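Side-chain contacts in N-acetylneuraminate epimerase (Escherichia coli, PDB 2UVK), which converts the alpha-anomer of N-acetylneuraminate to the beta-anomer, speeding the mutarotation of sialic acid in the bacterial periplasm: residues Y69-I74 with H112-H117; Q129-G134 with E162-N167; L170-P175 with S181-S186; T203-G208 with L229-L234. One frame throughout, in Å; residues are numbered along the deposited sequence. Where two conformers were deposited one is given.

Interaction 1. Residues Y69-I74 with H112-H117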
loop_
_atom_site.group_PDB
_atom_site.type_symbol
_atom_site.label_atom_id
_atom_site.label_comp_id
_atom_site.label_asym_id
_atom_site.label_seq_id
_atom_site.Cartn_x
_atom_site.Cartn_y
_atom_site.Cartn_z
ATOM N N TYR B 69 8.680 -17.488 -12.372
ATOM C CA TYR B 69 7.782 -16.349 -12.080
ATOM C C TYR B 69 8.600 -15.077 -11.922
ATOM O O TYR B 69 9.613 -15.102 -11.263
ATOM C CB TYR B 69 6.985 -16.606 -10.800
ATOM C CG TYR B 69 6.077 -17.799 -10.959
ATOM C CD1 TYR B 69 4.791 -17.658 -11.412
ATOM C CD2 TYR B 69 6.547 -19.087 -10.724
ATOM C CE1 TYR B 69 3.954 -18.782 -11.647
ATOM C CE2 TYR B 69 5.723 -20.203 -10.927
ATOM C CZ TYR B 69 4.429 -20.048 -11.375
ATOM O OH TYR B 69 3.608 -21.169 -11.583
ATOM N N VAL B 70 8.129 -13.987 -12.528
ATOM C CA VAL B 70 8.768 -12.660 -12.420
ATOM C C VAL B 70 7.755 -11.697 -11.797
ATOM O O VAL B 70 6.597 -11.657 -12.208
ATOM C CB VAL B 70 9.253 -12.129 -13.791
ATOM C CG1 VAL B 70 9.795 -10.707 -13.664
ATOM C CG2 VAL B 70 10.325 -13.064 -14.369
ATOM N N PHE B 71 8.219 -10.960 -10.791
ATOM C CA PHE B 71 7.389 -10.074 -9.977
ATOM C C PHE B 71 7.836 -8.602 -10.115
ATOM O O PHE B 71 8.966 -8.234 -9.803
ATOM C CB PHE B 71 7.504 -10.477 -8.502
ATOM C CG PHE B 71 7.093 -11.887 -8.267
ATOM C CD1 PHE B 71 5.786 -12.211 -7.972
ATOM C CD2 PHE B 71 8.060 -12.886 -8.315
ATOM C CE1 PHE B 71 5.413 -13.555 -7.769
ATOM C CE2 PHE B 71 7.700 -14.232 -8.105
ATOM C CZ PHE B 71 6.391 -14.544 -7.822
ATOM N N GLY B 72 6.906 -7.757 -10.548
ATOM C CA GLY B 72 7.081 -6.319 -10.473
ATOM C C GLY B 72 8.241 -5.725 -11.229
ATOM O O GLY B 72 8.532 -6.111 -12.375
ATOM N N GLY B 73 8.895 -4.761 -10.577
ATOM C CA GLY B 73 9.964 -3.959 -11.148
ATOM C C GLY B 73 9.497 -2.570 -11.553
ATOM O O GLY B 73 8.334 -2.217 -11.436
ATOM N N ILE B 74 10.457 -1.817 -12.025
ATOM C CA ILE B 74 10.250 -0.435 -12.449
ATOM C C ILE B 74 10.352 -0.367 -13.983
ATOM O O ILE B 74 11.313 -0.827 -14.571
ATOM C CB ILE B 74 11.352 0.459 -11.906
ATOM C CG1 ILE B 74 11.324 0.504 -10.366
ATOM C CG2 ILE B 74 11.182 1.899 -12.443
ATOM C CD1 ILE B 74 12.616 1.032 -9.787
ATOM N N HIS B 112 11.763 -4.734 -3.659
ATOM C CA HIS B 112 11.339 -5.887 -2.879
ATOM C C HIS B 112 12.366 -7.016 -3.008
ATOM O O HIS B 112 13.235 -7.045 -3.897
ATOM C CB HIS B 112 9.972 -6.359 -3.349
ATOM C CG HIS B 112 9.929 -6.721 -4.797
ATOM N ND1 HIS B 112 10.322 -5.850 -5.799
ATOM C CD2 HIS B 112 9.547 -7.868 -5.417
ATOM C CE1 HIS B 112 10.199 -6.459 -6.966
ATOM N NE2 HIS B 112 9.717 -7.675 -6.760
ATOM N N VAL B 113 12.224 -7.978 -2.102
ATOM C CA VAL B 113 12.907 -9.253 -2.249
ATOM C C VAL B 113 11.862 -10.332 -2.526
ATOM O O VAL B 113 10.667 -10.127 -2.317
ATOM C CB VAL B 113 13.729 -9.621 -0.988
ATOM C CG1 VAL B 113 14.868 -8.619 -0.784
ATOM C CG2 VAL B 113 12.825 -9.780 0.225
ATOM N N THR B 114 12.320 -11.485 -3.000
ATOM C CA THR B 114 11.442 -12.647 -3.123
ATOM C C THR B 114 12.224 -13.911 -2.814
ATOM O O THR B 114 13.388 -14.060 -3.210
ATOM C CB THR B 114 10.825 -12.700 -4.545
ATOM O OG1 THR B 114 10.082 -11.501 -4.762
ATOM C CG2 THR B 114 9.890 -13.877 -4.729
ATOM N N PHE B 115 11.587 -14.783 -2.030
ATOM C CA PHE B 115 12.138 -16.110 -1.740
ATOM C C PHE B 115 11.043 -17.163 -1.814
ATOM O O PHE B 115 9.859 -16.857 -1.725
ATOM C CB PHE B 115 12.845 -16.137 -0.372
ATOM C CG PHE B 115 11.955 -15.831 0.812
ATOM C CD1 PHE B 115 11.455 -16.848 1.601
ATOM C CD2 PHE B 115 11.660 -14.521 1.176
ATOM C CE1 PHE B 115 10.666 -16.571 2.718
ATOM C CE2 PHE B 115 10.868 -14.250 2.283
ATOM C CZ PHE B 115 10.364 -15.286 3.047
ATOM N N VAL B 116 11.464 -18.421 -1.980
ATOM C CA VAL B 116 10.515 -19.534 -2.091
ATOM C C VAL B 116 10.524 -20.301 -0.759
ATOM O O VAL B 116 11.591 -20.668 -0.248
ATOM C CB VAL B 116 10.874 -20.481 -3.280
ATOM C CG1 VAL B 116 9.898 -21.673 -3.368
ATOM C CG2 VAL B 116 10.864 -19.708 -4.621
ATOM N N HIS B 117 9.334 -20.486 -0.203
ATOM C CA HIS B 117 9.175 -21.304 1.011
ATOM C C HIS B 117 7.920 -22.162 0.887
ATOM O O HIS B 117 6.831 -21.690 0.563
ATOM C CB HIS B 117 9.142 -20.390 2.222
ATOM C CG HIS B 117 8.883 -21.092 3.513
ATOM N ND1 HIS B 117 9.852 -21.811 4.175
ATOM C CD2 HIS B 117 7.768 -21.165 4.272
ATOM C CE1 HIS B 117 9.335 -22.314 5.283
ATOM N NE2 HIS B 117 8.073 -21.936 5.366
#
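F71 meets H112-H117 through both its ring and its backbone. With CG anti to its carbonyl carbon (chi1 -58°), the ring reaches T114, where CE2 lies 4.0 Å from the methyl CG2, the two side chains crossing at about a right angle. The carbonyl O of F71 accepts a hydrogen bond from H112 NE2 at 3.2 Å; the oxygen lies near the imidazole plane, whereas NE2 stands above the carbonyl plane and the N-H...O angle is a bent 135°. A glycine in place of H112 would probably leave this carbonyl without its imidazole donor and open a gap beside the diglycine. At G72, a CB would head for H112 CE1; the next residue, G73, brings its N to 4.2 Å from that same CE1. This pair is the double glycine characteristic of kelch repeats, following strand 67-71. The contact thus joins two neighbouring sheets of the propeller: F71 also packs on V88 and A121, and both H112 and T114 pack on V123 of strand 120-125.

Interaction 2. Residues Q129-G134 with E162-N167; sequences QNIFNG and EDYFFN
I131 is the one residue of Q129-G134 that reaches E162-N167, and it does so by van der Waals contact alone, with no hydrogen bond between the segments. Its side chain is extended, with CG1 anti to the carbonyl carbon (chi1 -67°) and the chain straight beyond it, which carries CD1 out to the turn. There the methyl sits against two successive carbonyls, 3.3 Å from D163 O and 3.7 Å from Y164 O. Apolar contacts flank this approach: CD1 lies at the edge of the F165 ring, 4.3 Å from CD2, while the branch methyl CG2 is 4.5 Å from Y164 CD1. Both segments belong to the long, largely helical excursion between strands 120-125 and 169-174 of one propeller blade, so I131 ties the first turn of helix 129-142 to the 3-10 turn by which the chain heads back toward the sheet. Within that turn, E162 O lies over one face of the F165 ring, toward its rim, and also accepts the F165 backbone N-H, at 3.3 Å from N. The polar ends turn to other partners. Y164 OH bonds to Y156 O and K211 NZ, and its side chain lies about 9 Å from that of E209, the predicted proton acceptor. D163 OD1 receives the backbone N-H of Y182 of the second subunit, and F165 packs on L171 of that same subunit.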
loop_
_atom_site.group_PDB
_atom_site.type_symbol
_atom_site.label_atom_id
_atom_site.label_comp_id
_atom_site.label_asym_id
_atom_site.label_seq_id
_atom_site.Cartn_x
_atom_site.Cartn_y
_atom_site.Cartn_z
ATOM N N GLN B 129 4.217 2.512 -4.007
ATOM C CA GLN B 129 3.929 2.786 -5.418
ATOM C C GLN B 129 3.447 4.217 -5.626
ATOM O O GLN B 129 3.845 4.851 -6.605
ATOM C CB GLN B 129 2.943 1.794 -5.965
ATOM C CG GLN B 129 1.584 1.915 -5.549
ATOM C CD GLN B 129 0.772 0.651 -5.854
ATOM O OE1 GLN B 129 1.138 -0.156 -6.754
ATOM N NE2 GLN B 129 -0.325 0.459 -5.099
ATOM N N ASN B 130 2.565 4.707 -4.760
ATOM C CA ASN B 130 2.026 6.055 -4.965
ATOM C C ASN B 130 3.099 7.143 -4.818
ATOM O O ASN B 130 3.099 8.128 -5.569
ATOM C CB ASN B 130 0.842 6.339 -4.034
ATOM C CG ASN B 130 -0.430 5.637 -4.471
ATOM O OD1 ASN B 130 -0.497 5.132 -5.582
ATOM N ND2 ASN B 130 -1.456 5.610 -3.611
ATOM N N ILE B 131 3.985 7.009 -3.825
ATOM C CA ILE B 131 5.041 8.011 -3.624
ATOM C C ILE B 131 6.036 7.969 -4.782
ATOM O O ILE B 131 6.392 8.993 -5.360
ATOM C CB ILE B 131 5.731 7.818 -2.251
ATOM C CG1 ILE B 131 4.740 8.143 -1.136
ATOM C CG2 ILE B 131 6.963 8.682 -2.145
ATOM C CD1 ILE B 131 5.242 7.829 0.241
ATOM N N PHE B 132 6.479 6.776 -5.149
ATOM C CA PHE B 132 7.445 6.619 -6.234
ATOM C C PHE B 132 6.823 7.091 -7.570
ATOM O O PHE B 132 7.419 7.896 -8.325
ATOM C CB PHE B 132 7.852 5.148 -6.328
ATOM C CG PHE B 132 8.857 4.851 -7.386
ATOM C CD1 PHE B 132 10.199 4.788 -7.067
ATOM C CD2 PHE B 132 8.457 4.607 -8.701
ATOM C CE1 PHE B 132 11.125 4.525 -8.030
ATOM C CE2 PHE B 132 9.386 4.309 -9.651
ATOM C CZ PHE B 132 10.698 4.277 -9.328
ATOM N N ASN B 133 5.627 6.614 -7.879
ATOM C CA ASN B 133 5.000 6.989 -9.169
ATOM C C ASN B 133 4.701 8.490 -9.187
ATOM O O ASN B 133 4.820 9.140 -10.239
ATOM C CB ASN B 133 3.688 6.268 -9.383
ATOM C CG ASN B 133 3.845 4.767 -9.613
ATOM O OD1 ASN B 133 4.944 4.259 -9.747
ATOM N ND2 ASN B 133 2.726 4.081 -9.634
ATOM N N GLY B 134 4.272 9.041 -8.054
ATOM C CA GLY B 134 3.935 10.454 -8.004
ATOM C C GLY B 134 5.147 11.318 -8.242
ATOM O O GLY B 134 5.013 12.429 -8.800
ATOM N N GLU B 162 9.820 6.748 7.906
ATOM C CA GLU B 162 8.462 6.198 7.967
ATOM C C GLU B 162 7.507 6.808 6.944
ATOM O O GLU B 162 6.525 6.167 6.579
ATOM C CB GLU B 162 7.793 6.396 9.349
ATOM C CG GLU B 162 8.607 6.145 10.576
ATOM C CD GLU B 162 9.391 7.388 10.969
ATOM O OE1 GLU B 162 8.868 8.325 11.665
ATOM O OE2 GLU B 162 10.534 7.422 10.558
ATOM N N ASP B 163 7.751 8.052 6.525
ATOM C CA ASP B 163 6.838 8.759 5.642
ATOM C C ASP B 163 6.895 8.200 4.203
ATOM O O ASP B 163 6.088 8.616 3.355
ATOM C CB ASP B 163 7.185 10.245 5.574
ATOM C CG ASP B 163 7.019 10.962 6.908
ATOM O OD1 ASP B 163 6.249 10.520 7.753
ATOM O OD2 ASP B 163 7.671 12.003 7.079
ATOM N N TYR B 164 7.878 7.347 3.931
ATOM C CA TYR B 164 8.008 6.736 2.583
ATOM C C TYR B 164 7.273 5.419 2.450
ATOM O O TYR B 164 7.138 4.906 1.354
ATOM C CB TYR B 164 9.464 6.549 2.204
ATOM C CG TYR B 164 10.211 7.859 2.084
ATOM C CD1 TYR B 164 10.246 8.580 0.886
ATOM C CD2 TYR B 164 10.827 8.417 3.203
ATOM C CE1 TYR B 164 10.930 9.806 0.798
ATOM C CE2 TYR B 164 11.505 9.608 3.119
ATOM C CZ TYR B 164 11.553 10.302 1.928
ATOM O OH TYR B 164 12.224 11.521 1.900
ATOM N N PHE B 165 6.780 4.879 3.555
ATOM C CA PHE B 165 5.932 3.709 3.529
ATOM C C PHE B 165 6.564 2.593 2.720
ATOM O O PHE B 165 5.876 1.907 1.949
ATOM C CB PHE B 165 4.540 4.067 3.070
ATOM C CG PHE B 165 3.803 4.921 4.051
ATOM C CD1 PHE B 165 3.004 4.347 5.022
ATOM C CD2 PHE B 165 3.902 6.296 4.006
ATOM C CE1 PHE B 165 2.334 5.140 5.933
ATOM C CE2 PHE B 165 3.235 7.085 4.922
ATOM C CZ PHE B 165 2.445 6.505 5.870
ATOM N N PHE B 166 7.857 2.364 2.890
ATOM C CA PHE B 166 8.460 1.135 2.345
ATOM C C PHE B 166 7.721 -0.084 2.940
ATOM O O PHE B 166 7.261 -0.044 4.086
ATOM C CB PHE B 166 9.954 1.057 2.611
ATOM C CG PHE B 166 10.807 1.977 1.775
ATOM C CD1 PHE B 166 10.262 2.953 0.945
ATOM C CD2 PHE B 166 12.174 1.862 1.841
ATOM C CE1 PHE B 166 11.089 3.734 0.166
ATOM C CE2 PHE B 166 12.995 2.661 1.066
ATOM C CZ PHE B 166 12.438 3.591 0.224
ATOM N N ASN B 167 7.604 -1.151 2.159
ATOM C CA ASN B 167 6.676 -2.229 2.480
ATOM C C ASN B 167 7.236 -3.161 3.546
ATOM O O ASN B 167 8.206 -3.892 3.290
ATOM C CB ASN B 167 6.370 -3.067 1.237
ATOM C CG ASN B 167 5.263 -4.065 1.470
ATOM O OD1 ASN B 167 4.587 -4.027 2.494
ATOM N ND2 ASN B 167 5.032 -4.954 0.480
#

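Interaction 3. Residues L170-P175 with S181-S186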
loop_
_atom_site.group_PDB
_atom_site.type_symbol
_atom_site.label_atom_id
_atom_site.label_comp_id
_atom_site.label_asym_id
_atom_site.label_seq_id
_atom_site.Cartn_x
_atom_site.Cartn_y
_atom_site.Cartn_z
ATOM N N LEU B 170 4.701 -8.948 4.745
ATOM C CA LEU B 170 5.153 -10.160 4.077
ATOM C C LEU B 170 3.956 -10.737 3.326
ATOM O O LEU B 170 2.902 -10.987 3.917
ATOM C CB LEU B 170 5.667 -11.179 5.103
ATOM C CG LEU B 170 6.296 -12.464 4.553
ATOM C CD1 LEU B 170 7.565 -12.199 3.826
ATOM C CD2 LEU B 170 6.546 -13.451 5.710
ATOM N N LEU B 171 4.126 -10.925 2.017
ATOM C CA LEU B 171 3.070 -11.385 1.126
ATOM C C LEU B 171 3.450 -12.767 0.618
ATOM O O LEU B 171 4.632 -13.050 0.434
ATOM C CB LEU B 171 2.954 -10.428 -0.077
ATOM C CG LEU B 171 2.894 -8.908 0.205
ATOM C CD1 LEU B 171 2.869 -8.152 -1.154
ATOM C CD2 LEU B 171 1.738 -8.541 1.080
ATOM N N SER B 172 2.466 -13.625 0.383
ATOM C CA SER B 172 2.758 -14.901 -0.271
ATOM C C SER B 172 1.881 -15.085 -1.507
ATOM O O SER B 172 0.670 -14.847 -1.477
ATOM C CB SER B 172 2.620 -16.090 0.701
ATOM O OG SER B 172 1.290 -16.266 1.153
ATOM N N PHE B 173 2.540 -15.476 -2.589
ATOM C CA PHE B 173 1.904 -15.778 -3.865
ATOM C C PHE B 173 1.910 -17.298 -4.035
ATOM O O PHE B 173 2.969 -17.920 -3.968
ATOM C CB PHE B 173 2.695 -15.116 -4.997
ATOM C CG PHE B 173 2.343 -15.613 -6.374
ATOM C CD1 PHE B 173 1.273 -15.098 -7.067
ATOM C CD2 PHE B 173 3.119 -16.601 -6.990
ATOM C CE1 PHE B 173 0.955 -15.548 -8.357
ATOM C CE2 PHE B 173 2.797 -17.027 -8.262
ATOM C CZ PHE B 173 1.719 -16.509 -8.929
ATOM N N ASP B 174 0.731 -17.866 -4.284
ATOM C CA ASP B 174 0.590 -19.324 -4.480
ATOM C C ASP B 174 0.438 -19.592 -5.970
ATOM O O ASP B 174 -0.565 -19.210 -6.556
ATOM C CB ASP B 174 -0.621 -19.841 -3.704
ATOM C CG ASP B 174 -0.765 -21.373 -3.780
ATOM O OD1 ASP B 174 -0.054 -21.985 -4.589
ATOM O OD2 ASP B 174 -1.577 -21.936 -3.020
ATOM N N PRO B 175 1.434 -20.250 -6.608
ATOM C CA PRO B 175 1.349 -20.462 -8.057
ATOM C C PRO B 175 0.108 -21.253 -8.526
ATOM O O PRO B 175 -0.337 -21.083 -9.649
ATOM C CB PRO B 175 2.631 -21.234 -8.381
ATOM C CG PRO B 175 3.527 -21.020 -7.238
ATOM C CD PRO B 175 2.673 -20.795 -6.038
ATOM N N SER B 181 -1.680 -13.546 -0.589
ATOM C CA SER B 181 -2.157 -13.621 0.787
ATOM C C SER B 181 -1.281 -12.823 1.739
ATOM O O SER B 181 -0.085 -12.653 1.514
ATOM C CB SER B 181 -2.184 -15.090 1.254
ATOM O OG SER B 181 -3.107 -15.848 0.497
ATOM N N TYR B 182 -1.895 -12.364 2.824
ATOM C CA TYR B 182 -1.145 -11.841 3.947
ATOM C C TYR B 182 -0.388 -12.994 4.625
ATOM O O TYR B 182 -1.010 -14.002 5.017
ATOM C CB TYR B 182 -2.090 -11.203 4.941
ATOM C CG TYR B 182 -1.424 -10.736 6.221
ATOM C CD1 TYR B 182 -0.978 -9.430 6.360
ATOM C CD2 TYR B 182 -1.238 -11.609 7.302
ATOM C CE1 TYR B 182 -0.360 -8.997 7.534
ATOM C CE2 TYR B 182 -0.615 -11.188 8.464
ATOM C CZ TYR B 182 -0.188 -9.879 8.584
ATOM O OH TYR B 182 0.414 -9.435 9.761
ATOM N N ALA B 183 0.924 -12.851 4.771
ATOM C CA ALA B 183 1.781 -13.863 5.406
ATOM C C ALA B 183 2.431 -13.393 6.705
ATOM O O ALA B 183 2.997 -14.200 7.447
ATOM C CB ALA B 183 2.822 -14.333 4.428
ATOM N N GLY B 184 2.336 -12.101 7.004
ATOM C CA GLY B 184 2.968 -11.525 8.175
ATOM C C GLY B 184 3.416 -10.106 7.942
ATOM O O GLY B 184 3.059 -9.497 6.950
ATOM N N GLU B 185 4.197 -9.600 8.879
ATOM C CA GLU B 185 4.747 -8.256 8.777
ATOM C C GLU B 185 5.862 -8.046 9.755
ATOM O O GLU B 185 5.885 -8.628 10.854
ATOM C CB GLU B 185 3.681 -7.203 8.984
ATOM C CG GLU B 185 3.098 -7.155 10.342
ATOM C CD GLU B 185 1.859 -6.307 10.377
ATOM O OE1 GLU B 185 0.797 -6.837 10.007
ATOM O OE2 GLU B 185 1.955 -5.110 10.761
ATOM N N SER B 186 6.790 -7.205 9.361
ATOM C CA SER B 186 7.923 -6.894 10.209
ATOM C C SER B 186 7.470 -6.125 11.423
ATOM O O SER B 186 6.674 -5.188 11.316
ATOM C CB SER B 186 8.927 -6.040 9.471
ATOM O OG SER B 186 10.017 -5.759 10.306
HETATM O O HOH W 1 -1.930 -16.881 -1.674
#
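A classic beta bulge interrupts the hairpin of strands 169-174 and 179-185, where A183 and G184 together face the single residue L170. Two bonds hold it: A183 N donates to L170 O at 2.8 Å, and L170 N donates to G184 O over the same length, nearly straight at its hydrogen (170°) but reaching that oxygen from above the carbonyl plane. G184 suits the place, since at its backbone angles any CB would collide with A183 O. Past the non-hydrogen-bonded pair L171-Y182, regular antiparallel pairing resumes at S172 and S181, where S172 N bonds to S181 O and S181 N to S172 O. The extra residue brings A183 CB onto L170, 3.9 Å from CG, where the leucine branch runs anti to its backbone N (chi1 -175°). A water bridges S181 OG, at 2.7 Å, and, weakly, S172 O. On Y182, the ring lays one face over G184 N while its OH, 2.6 Å from E185 OE1, bonds to that oxygen on its anti lone pair; this probably fixes both side chains at the dimer interface, where E185 OE2 forms a salt bridge with K168 of the second subunit and Y182 packs on F165 of that subunit. Such an antiparallel hairpin, closing a four-stranded sheet with its last strand outermost, is typical of a kelch beta-propeller blade.

Interaction 4. Residues T203-G208 with L229-L234; sequences TWLING and LKWNKL
W204 and L234 make the close half of this contact, and L205 with W231 the slacker one. The leucine methyl CD1 comes up to the edge of the indole, near its plane, 3.6 Å from W204 CD1 and 3.7 Å from W204 NE1, so it abuts the five-membered ring; the side chains cross obliquely. L234 has CG anti to its carbonyl carbon (chi1 -58°) and is extended beyond it, which delivers the methyl to that edge. The indole N-H is satisfied by E221 OE2. Strands 202-206 and 230-233 are the second and fourth of one four-stranded antiparallel propeller blade, with 219-223 running between them, and the CA atoms of W204 and L234 are accordingly 9.1 Å apart. Long side chains must therefore reach past the intervening strand: L234 also packs on E221, whereas L205 and W231 both pack on L222, its neighbour in sequence. In this second pair L205 CD1 stands obliquely to the indole, 4.3 Å from W231 CZ3, a looser touch than that at W204. On the side of the adjoining sheet, W204 is buried against W292 and L255. Toward solvent, on the outermost strand, W231 is only partly covered and K230 and K233 are exposed, although K233 still makes a cation-pi contact with W188.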
loop_
_atom_site.group_PDB
_atom_site.type_symbol
_atom_site.label_atom_id
_atom_site.label_comp_id
_atom_site.label_asym_id
_atom_site.label_seq_id
_atom_site.Cartn_x
_atom_site.Cartn_y
_atom_site.Cartn_z
ATOM N N THR B 203 14.892 -17.422 6.757
ATOM C CA THR B 203 15.221 -16.442 5.714
ATOM C C THR B 203 15.845 -15.216 6.383
ATOM O O THR B 203 15.426 -14.797 7.459
ATOM C CB THR B 203 13.963 -16.047 4.983
ATOM O OG1 THR B 203 13.444 -17.202 4.311
ATOM C CG2 THR B 203 14.245 -14.884 3.977
ATOM N N TRP B 204 16.843 -14.645 5.714
ATOM C CA TRP B 204 17.560 -13.474 6.182
ATOM C C TRP B 204 17.395 -12.318 5.191
ATOM O O TRP B 204 17.448 -12.553 3.992
ATOM C CB TRP B 204 19.039 -13.812 6.344
ATOM C CG TRP B 204 19.283 -14.906 7.342
ATOM C CD1 TRP B 204 19.455 -14.738 8.673
ATOM C CD2 TRP B 204 19.395 -16.322 7.084
ATOM N NE1 TRP B 204 19.651 -15.955 9.272
ATOM C CE2 TRP B 204 19.611 -16.946 8.330
ATOM C CE3 TRP B 204 19.308 -17.121 5.944
ATOM C CZ2 TRP B 204 19.769 -18.332 8.457
ATOM C CZ3 TRP B 204 19.468 -18.500 6.073
ATOM C CH2 TRP B 204 19.688 -19.086 7.328
ATOM N N LEU B 205 17.176 -11.110 5.721
ATOM C CA LEU B 205 17.013 -9.845 4.959
ATOM C C LEU B 205 18.134 -8.926 5.393
ATOM O O LEU B 205 18.171 -8.490 6.545
ATOM C CB LEU B 205 15.663 -9.200 5.259
ATOM C CG LEU B 205 14.410 -10.057 5.083
ATOM C CD1 LEU B 205 13.161 -9.269 5.521
ATOM C CD2 LEU B 205 14.269 -10.519 3.649
ATOM N N ILE B 206 19.079 -8.641 4.494
ATOM C CA ILE B 206 20.312 -7.965 4.839
ATOM C C ILE B 206 20.383 -6.555 4.252
ATOM O O ILE B 206 20.368 -6.375 3.026
ATOM C CB ILE B 206 21.571 -8.771 4.419
ATOM C CG1 ILE B 206 21.495 -10.236 4.923
ATOM C CG2 ILE B 206 22.815 -8.079 4.904
ATOM C CD1 ILE B 206 22.514 -11.166 4.324
ATOM N N ASN B 207 20.493 -5.572 5.132
ATOM C CA ASN B 207 20.644 -4.178 4.776
ATOM C C ASN B 207 19.480 -3.669 3.888
ATOM O O ASN B 207 18.342 -4.072 4.112
ATOM C CB ASN B 207 22.025 -3.918 4.140
ATOM C CG ASN B 207 23.186 -4.018 5.116
ATOM O OD1 ASN B 207 23.130 -4.689 6.183
ATOM N ND2 ASN B 207 24.256 -3.367 4.751
ATOM N N GLY B 208 19.761 -2.813 2.889
ATOM C CA GLY B 208 18.705 -2.154 2.125
ATOM C C GLY B 208 18.521 -0.688 2.462
ATOM O O GLY B 208 19.000 -0.201 3.511
ATOM N N LEU B 229 5.254 -17.494 12.808
ATOM C CA LEU B 229 6.425 -16.820 12.261
ATOM C C LEU B 229 6.998 -15.887 13.319
ATOM O O LEU B 229 6.260 -15.161 13.995
ATOM C CB LEU B 229 6.058 -16.016 11.001
ATOM C CG LEU B 229 7.117 -15.058 10.421
ATOM C CD1 LEU B 229 8.368 -15.744 9.917
ATOM C CD2 LEU B 229 6.486 -14.248 9.286
ATOM N N LYS B 230 8.309 -15.945 13.473
ATOM C CA LYS B 230 9.027 -15.114 14.414
ATOM C C LYS B 230 10.077 -14.295 13.676
ATOM O O LYS B 230 10.788 -14.814 12.830
ATOM C CB LYS B 230 9.689 -16.005 15.473
ATOM C CG LYS B 230 10.515 -15.261 16.499
ATOM C CD LYS B 230 9.633 -14.529 17.479
ATOM C CE LYS B 230 10.459 -13.687 18.420
ATOM N NZ LYS B 230 9.588 -12.856 19.302
ATOM N N TRP B 231 10.155 -13.015 14.028
ATOM C CA TRP B 231 11.113 -12.062 13.455
ATOM C C TRP B 231 12.151 -11.671 14.502
ATOM O O TRP B 231 11.781 -11.347 15.648
ATOM C CB TRP B 231 10.390 -10.787 13.033
ATOM C CG TRP B 231 9.356 -10.952 11.994
ATOM C CD1 TRP B 231 8.145 -11.524 12.141
ATOM C CD2 TRP B 231 9.427 -10.497 10.630
ATOM N NE1 TRP B 231 7.437 -11.476 10.952
ATOM C CE2 TRP B 231 8.217 -10.862 10.004
ATOM C CE3 TRP B 231 10.403 -9.824 9.877
ATOM C CZ2 TRP B 231 7.931 -10.550 8.662
ATOM C CZ3 TRP B 231 10.113 -9.515 8.516
ATOM C CH2 TRP B 231 8.898 -9.903 7.932
ATOM N N ASN B 232 13.422 -11.684 14.108
ATOM C CA ASN B 232 14.546 -11.362 14.987
ATOM C C ASN B 232 15.466 -10.366 14.308
ATOM O O ASN B 232 15.718 -10.452 13.093
ATOM C CB ASN B 232 15.376 -12.624 15.276
ATOM C CG ASN B 232 14.598 -13.704 15.989
ATOM O OD1 ASN B 232 14.509 -14.851 15.510
ATOM N ND2 ASN B 232 14.041 -13.363 17.142
ATOM N N LYS B 233 15.966 -9.413 15.074
ATOM C CA LYS B 233 17.073 -8.581 14.662
ATOM C C LYS B 233 18.356 -9.281 15.000
ATOM O O LYS B 233 18.636 -9.529 16.178
ATOM C CB LYS B 233 17.072 -7.234 15.371
ATOM C CG LYS B 233 16.114 -6.228 14.816
ATOM C CD LYS B 233 16.206 -4.932 15.602
ATOM C CE LYS B 233 15.429 -3.821 14.961
ATOM N NZ LYS B 233 15.512 -2.598 15.780
ATOM N N LEU B 234 19.148 -9.591 13.995
ATOM C CA LEU B 234 20.434 -10.201 14.188
ATOM C C LEU B 234 21.507 -9.131 14.309
ATOM O O LEU B 234 21.233 -7.935 14.229
ATOM C CB LEU B 234 20.775 -11.200 13.072
ATOM C CG LEU B 234 19.851 -12.385 12.809
ATOM C CD1 LEU B 234 20.528 -13.374 11.844
ATOM C CD2 LEU B 234 19.451 -13.064 14.124
#

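Overall arrangement
Three of the contacts follow the propeller from sheet to sheet: interaction 1 joins two neighbouring sheets, interaction 3 lies at the outer side of the second of these, and interaction 4 lies in the next. F71 CE1 meets F173 CD2 at 3.9 Å between interactions 1 and 3, whose centres are 12 Å apart; V113 CG2 meets L205 CD2 at 3.8 Å between 1 and 4. Interaction 2 touches interaction 1 through I74 and F132, and shares with interaction 3 contact with the second subunit. The side chains of Y164 in interaction 2 and H112 in interaction 1 lie about 9 and 12 Å from that of E209, the predicted proton acceptor; interactions 3 and 4 lie away from it.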